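Local coordinates for protein citrate synthase (Metallosphaera sedula, PDB 6ABW) that probably catalyses the condensation of acetyl-CoA with oxaloacetate to give citrate and CoA in the tricarboxylic acid cycle, and binds acetyl-CoA, at residues A[183-188]-A[335-340]; A[50-55]-A[284-289]. All blocks are in the same frame, centred on the assembly; numbering follows the deposited sequence.

Interaction 1: residues A[183-188]-A[335-340]; sequences KAMDAA and LGFPVY
The Phe337 ring meets the sulfur of Met185 obliquely, with SD 4.2 Å from Phe337 CE2. The sulfur stands 66° off the ring normal, so this is a Met-aromatic contact made through one corner of the ring rather than a sulfur seated over its middle. Phe173 of helix 164-173 also meets this ring, the two planes inclined at about 55°. Further along the same segment, the Tyr340 ring carries Pro338 CB on one face, 3.7 Å above the plane and offset toward the rim.

Leu335 makes the broader contact with the helix. Its CD1 packs 3.9 Å from Met185 SD and also lies close to CB of that residue, while the other branch, CD2, reaches Ala184 CB at 4.4 Å. The Met185 and Leu335 side chains cross at about a right angle. Met185 has CG anti to the backbone N (chi1 -178°) and then bends at chi2, which turns SD to where it touches both Leu335 CD1 and Phe337 CE2.

The backbone accounts for the turn between those two residues. Gly336 closes helix 325-335 in a Schellman motif, with positive phi and two bonds back into the last turn; a side chain there would jam against the carbonyl O of Leu335. Past this glycine the chain runs on toward helix 342-365, in the largely helical fold of citrate synthase.

Phe168 and Leu169 of helix 164-173 pack on the buried Met185, and Ile290 of helix 278-292 touches both Ala184 and Leu335.

Interaction 2: residues A[50-55]-A[284-289]; sequences LVEHTS and KKYAKV
Val51 and Tyr286 make the apolar part of this contact, their side chains coming from opposite directions. Val51 CG1, the branch anti to the backbone N (chi1 168°), approaches the Tyr286 ring obliquely, 3.7 Å from CE2 and equally close to OH. Ala187 of helix 179-191 touches both side chains from the neighbouring helix.

The polar link is a water bridge. One water donates to Glu52 OE1 at 2.7 Å and hydrogen-bonds Tyr286 OH at 2.6 Å, joining two oxygens that are themselves 3.9 Å apart; carboxylate and ring planes stand 40° apart. A phenylalanine in place of Tyr286 would probably leave the bridging water without its phenol partner and Val51 CG1 without its contact to OH, so that Glu52 could turn more readily.

A looser attraction of opposite charges probably adds to this. Lys285, bent at chi3 and chi4, brings NZ to 4.1 Å from Glu52 OE1, too far for a salt bridge, and the two exposed side chains cross at about a right angle.

Helix 47-53 ends at His53, and Thr54, just past it, bonds Leu50 O through both OG1 and N, from opposite faces of its plane. The whole is a side-chain contact between this short helix and helix 278-292 in the mainly helical citrate synthase fold.

In the fold
From the N terminus, the chain first passes 50-55, at the end of helix 47-53, then 183-188 on helix 179-191. At 284-289, on helix 278-292, interaction 2 closes a loop of 228 intervening residues; at 335-340, after helix 325-335, interaction 1 closes one of 146. The segments alternate, so the two loops cross rather than nest. Side chains of helix 179-191 touch both partners of interaction 2 and tie the contacts together: Lys183 NZ makes a probable hydrogen bond to Val51 O, and Asp186 OD2 packs on Ser55 CA. The centres of the two interactions are about 12 Å apart, on the same side of the chain's centre and away from the acetyl-CoA site and the predicted active-site residues.

Interaction 1: residues A[183-188]-A[335-340]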
loop_
_atom_site.group_PDB
_atom_site.type_symbol
_atom_site.label_atom_id
_atom_site.label_comp_id
_atom_site.label_asym_id
_atom_site.label_seq_id
_atom_site.Cartn_x
_atom_site.Cartn_y
_atom_site.Cartn_z
ATOM N N LYS A 183 24.952 -20.691 -1.337
ATOM C CA LYS A 183 24.577 -21.032 0.004
ATOM C C LYS A 183 24.361 -19.700 0.833
ATOM O O LYS A 183 23.474 -19.624 1.748
ATOM C CB LYS A 183 25.646 -21.924 0.617
ATOM C CG LYS A 183 25.396 -22.231 2.087
ATOM C CD LYS A 183 24.197 -23.129 2.383
ATOM C CE LYS A 183 24.043 -23.511 3.873
ATOM N NZ LYS A 183 22.771 -24.252 4.050
ATOM N N ALA A 184 25.175 -18.719 0.585
ATOM C CA ALA A 184 25.084 -17.413 1.332
ATOM C C ALA A 184 23.750 -16.740 1.003
ATOM O O ALA A 184 23.106 -16.159 1.840
ATOM C CB ALA A 184 26.252 -16.500 0.978
ATOM N N MET A 185 23.386 -16.779 -0.244
ATOM C CA MET A 185 22.096 -16.136 -0.704
ATOM C C MET A 185 20.930 -16.893 -0.127
ATOM O O MET A 185 19.952 -16.311 0.370
ATOM C CB MET A 185 22.088 -16.073 -2.219
ATOM C CG MET A 185 20.816 -15.384 -2.770
ATOM S SD MET A 185 20.912 -13.603 -2.479
ATOM C CE MET A 185 19.284 -13.248 -1.846
ATOM N N ASP A 186 20.997 -18.226 -0.120
ATOM C CA ASP A 186 19.977 -19.036 0.451
ATOM C C ASP A 186 19.826 -18.727 1.933
ATOM O O ASP A 186 18.681 -18.582 2.495
ATOM C CB ASP A 186 20.299 -20.565 0.242
ATOM C CG ASP A 186 19.174 -21.429 0.677
ATOM O OD1 ASP A 186 18.078 -21.434 -0.002
ATOM O OD2 ASP A 186 19.343 -22.064 1.756
ATOM N N ALA A 187 20.957 -18.637 2.607
ATOM C CA ALA A 187 20.907 -18.289 4.035
ATOM C C ALA A 187 20.198 -16.926 4.281
ATOM O O ALA A 187 19.386 -16.770 5.214
ATOM C CB ALA A 187 22.313 -18.292 4.642
ATOM N N ALA A 188 20.588 -15.929 3.506
ATOM C CA ALA A 188 20.064 -14.560 3.615
ATOM C C ALA A 188 18.569 -14.573 3.416
ATOM O O ALA A 188 17.850 -13.916 4.129
ATOM C CB ALA A 188 20.720 -13.665 2.598
ATOM N N LEU A 335 28.315 -10.789 -2.749
ATOM C CA LEU A 335 27.598 -11.446 -3.823
ATOM C C LEU A 335 27.593 -10.664 -5.124
ATOM O O LEU A 335 27.282 -11.274 -6.152
ATOM C CB LEU A 335 26.176 -11.782 -3.429
ATOM C CG LEU A 335 26.066 -12.849 -2.349
ATOM C CD1 LEU A 335 24.683 -12.892 -1.814
ATOM C CD2 LEU A 335 26.497 -14.263 -2.860
ATOM N N GLY A 336 27.861 -9.353 -5.098
ATOM C CA GLY A 336 27.829 -8.467 -6.287
ATOM C C GLY A 336 26.724 -7.451 -6.300
ATOM O O GLY A 336 26.562 -6.740 -7.280
ATOM N N PHE A 337 25.960 -7.353 -5.195
ATOM C CA PHE A 337 24.863 -6.408 -5.203
ATOM C C PHE A 337 25.350 -5.045 -4.777
ATOM O O PHE A 337 26.028 -4.921 -3.775
ATOM C CB PHE A 337 23.698 -6.853 -4.319
ATOM C CG PHE A 337 22.972 -8.076 -4.827
ATOM C CD1 PHE A 337 21.996 -7.959 -5.839
ATOM C CD2 PHE A 337 23.183 -9.300 -4.294
ATOM C CE1 PHE A 337 21.355 -9.057 -6.323
ATOM C CE2 PHE A 337 22.490 -10.416 -4.744
ATOM C CZ PHE A 337 21.605 -10.314 -5.795
ATOM N N PRO A 338 24.946 -3.998 -5.512
ATOM C CA PRO A 338 25.252 -2.681 -4.989
ATOM C C PRO A 338 24.455 -2.356 -3.703
ATOM O O PRO A 338 23.342 -2.871 -3.516
ATOM C CB PRO A 338 24.907 -1.746 -6.142
ATOM C CG PRO A 338 24.497 -2.602 -7.277
ATOM C CD PRO A 338 24.337 -3.999 -6.860
ATOM N N VAL A 339 24.932 -1.364 -2.978
ATOM C CA VAL A 339 24.307 -0.929 -1.740
ATOM C C VAL A 339 22.811 -0.535 -1.978
ATOM O O VAL A 339 21.940 -0.785 -1.159
ATOM C CB VAL A 339 25.066 0.230 -1.096
ATOM C CG1 VAL A 339 24.341 0.745 0.159
ATOM C CG2 VAL A 339 26.477 -0.256 -0.705
ATOM N N TYR A 340 22.507 0.043 -3.117
ATOM C CA TYR A 340 21.145 0.498 -3.377
ATOM C C TYR A 340 20.114 -0.638 -3.416
ATOM O O TYR A 340 18.908 -0.365 -3.452
ATOM C CB TYR A 340 21.007 1.405 -4.638
ATOM C CG TYR A 340 21.388 0.796 -5.965
ATOM C CD1 TYR A 340 20.628 -0.207 -6.539
ATOM C CD2 TYR A 340 22.505 1.272 -6.689
ATOM C CE1 TYR A 340 20.944 -0.749 -7.770
ATOM C CE2 TYR A 340 22.843 0.706 -7.912
ATOM C CZ TYR A 340 22.059 -0.271 -8.455
ATOM O OH TYR A 340 22.375 -0.848 -9.664
#

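Interaction 2: residues A[50-55]-A[284-289]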
loop_
_atom_site.group_PDB
_atom_site.type_symbol
_atom_site.label_atom_id
_atom_site.label_comp_id
_atom_site.label_asym_id
_atom_site.label_seq_id
_atom_site.Cartn_x
_atom_site.Cartn_y
_atom_site.Cartn_z
ATOM N N LEU A 50 17.565 -24.302 10.761
ATOM C CA LEU A 50 17.015 -24.138 9.414
ATOM C C LEU A 50 18.050 -23.749 8.410
ATOM O O LEU A 50 18.072 -24.250 7.236
ATOM C CB LEU A 50 15.860 -23.126 9.431
ATOM C CG LEU A 50 14.638 -23.641 10.169
ATOM C CD1 LEU A 50 13.667 -22.483 10.302
ATOM C CD2 LEU A 50 14.005 -24.857 9.461
ATOM N N VAL A 51 18.941 -22.826 8.798
ATOM C CA VAL A 51 19.908 -22.340 7.776
ATOM C C VAL A 51 20.879 -23.445 7.408
ATOM O O VAL A 51 21.162 -23.685 6.223
ATOM C CB VAL A 51 20.662 -21.067 8.207
ATOM C CG1 VAL A 51 21.854 -20.782 7.262
ATOM C CG2 VAL A 51 19.734 -19.870 8.165
ATOM N N GLU A 52 21.368 -24.133 8.430
ATOM C CA GLU A 52 22.387 -25.187 8.204
ATOM C C GLU A 52 21.830 -26.404 7.440
ATOM O O GLU A 52 22.525 -26.924 6.602
ATOM C CB GLU A 52 22.911 -25.647 9.536
ATOM C CG GLU A 52 23.986 -26.737 9.485
ATOM C CD GLU A 52 25.298 -26.367 8.783
ATOM O OE1 GLU A 52 25.489 -25.197 8.345
ATOM O OE2 GLU A 52 26.153 -27.287 8.688
ATOM N N HIS A 53 20.616 -26.823 7.753
ATOM C CA HIS A 53 20.087 -28.117 7.339
ATOM C C HIS A 53 18.918 -28.054 6.348
ATOM O O HIS A 53 18.464 -29.120 5.882
ATOM C CB HIS A 53 19.664 -28.900 8.561
ATOM C CG HIS A 53 20.781 -29.181 9.507
ATOM N ND1 HIS A 53 20.764 -28.766 10.825
ATOM C CD2 HIS A 53 21.921 -29.899 9.351
ATOM C CE1 HIS A 53 21.873 -29.188 11.428
ATOM N NE2 HIS A 53 22.587 -29.883 10.556
ATOM N N THR A 54 18.391 -26.851 6.017
ATOM C CA THR A 54 17.285 -26.787 5.056
ATOM C C THR A 54 17.655 -25.873 3.887
ATOM O O THR A 54 18.752 -25.905 3.410
ATOM C CB THR A 54 15.902 -26.510 5.686
ATOM O OG1 THR A 54 15.794 -25.144 6.032
ATOM C CG2 THR A 54 15.667 -27.379 6.942
ATOM N N SER A 55 16.694 -25.168 3.350
ATOM C CA SER A 55 16.872 -24.350 2.145
ATOM C C SER A 55 15.692 -23.377 2.157
ATOM O O SER A 55 14.709 -23.554 2.883
ATOM C CB SER A 55 16.796 -25.163 0.871
ATOM O OG SER A 55 15.521 -25.762 0.738
ATOM N N LYS A 284 27.288 -13.235 9.711
ATOM C CA LYS A 284 28.748 -13.135 9.815
ATOM C C LYS A 284 29.492 -14.329 9.219
ATOM O O LYS A 284 30.458 -14.164 8.455
ATOM C CB LYS A 284 29.160 -12.923 11.260
ATOM C CG LYS A 284 30.672 -12.672 11.345
ATOM C CD LYS A 284 31.108 -12.422 12.736
ATOM C CE LYS A 284 32.626 -12.233 12.741
ATOM N NZ LYS A 284 33.013 -12.002 14.165
ATOM N N LYS A 285 29.029 -15.504 9.555
ATOM C CA LYS A 285 29.601 -16.773 9.099
ATOM C C LYS A 285 29.671 -16.787 7.599
ATOM O O LYS A 285 30.716 -17.094 7.013
ATOM C CB LYS A 285 28.722 -17.886 9.596
ATOM C CG LYS A 285 29.057 -19.311 9.163
ATOM C CD LYS A 285 27.921 -20.197 9.717
ATOM C CE LYS A 285 28.329 -21.619 10.073
ATOM N NZ LYS A 285 28.421 -22.416 8.836
ATOM N N TYR A 286 28.546 -16.411 6.952
ATOM C CA TYR A 286 28.467 -16.476 5.531
ATOM C C TYR A 286 29.210 -15.352 4.876
ATOM O O TYR A 286 29.721 -15.543 3.806
ATOM C CB TYR A 286 27.003 -16.619 5.030
ATOM C CG TYR A 286 26.496 -18.009 5.295
ATOM C CD1 TYR A 286 26.883 -19.102 4.467
ATOM C CD2 TYR A 286 25.773 -18.282 6.379
ATOM C CE1 TYR A 286 26.456 -20.374 4.745
ATOM C CE2 TYR A 286 25.334 -19.553 6.669
ATOM C CZ TYR A 286 25.692 -20.607 5.855
ATOM O OH TYR A 286 25.234 -21.869 6.269
ATOM N N ALA A 287 29.355 -14.196 5.541
ATOM C CA ALA A 287 30.138 -13.104 5.002
ATOM C C ALA A 287 31.649 -13.420 4.832
ATOM O O ALA A 287 32.265 -13.017 3.882
ATOM C CB ALA A 287 29.994 -11.892 5.896
ATOM N N LYS A 288 32.188 -14.129 5.816
ATOM C CA LYS A 288 33.603 -14.519 5.877
ATOM C C LYS A 288 34.043 -15.329 4.654
ATOM O O LYS A 288 34.887 -14.937 3.887
ATOM C CB LYS A 288 33.829 -15.330 7.147
ATOM C CG LYS A 288 35.277 -15.798 7.255
ATOM C CD LYS A 288 35.759 -15.848 8.687
ATOM C CE LYS A 288 37.277 -16.016 8.650
ATOM N NZ LYS A 288 37.764 -16.106 10.044
ATOM N N VAL A 289 33.342 -16.392 4.391
ATOM C CA VAL A 289 33.600 -17.203 3.208
ATOM C C VAL A 289 33.656 -16.465 1.860
ATOM O O VAL A 289 34.670 -16.445 1.136
ATOM C CB VAL A 289 32.476 -18.268 3.112
ATOM C CG1 VAL A 289 32.814 -19.284 2.021
ATOM C CG2 VAL A 289 32.207 -18.906 4.480
HETATM O O HOH W 1 24.798 -22.607 8.740
#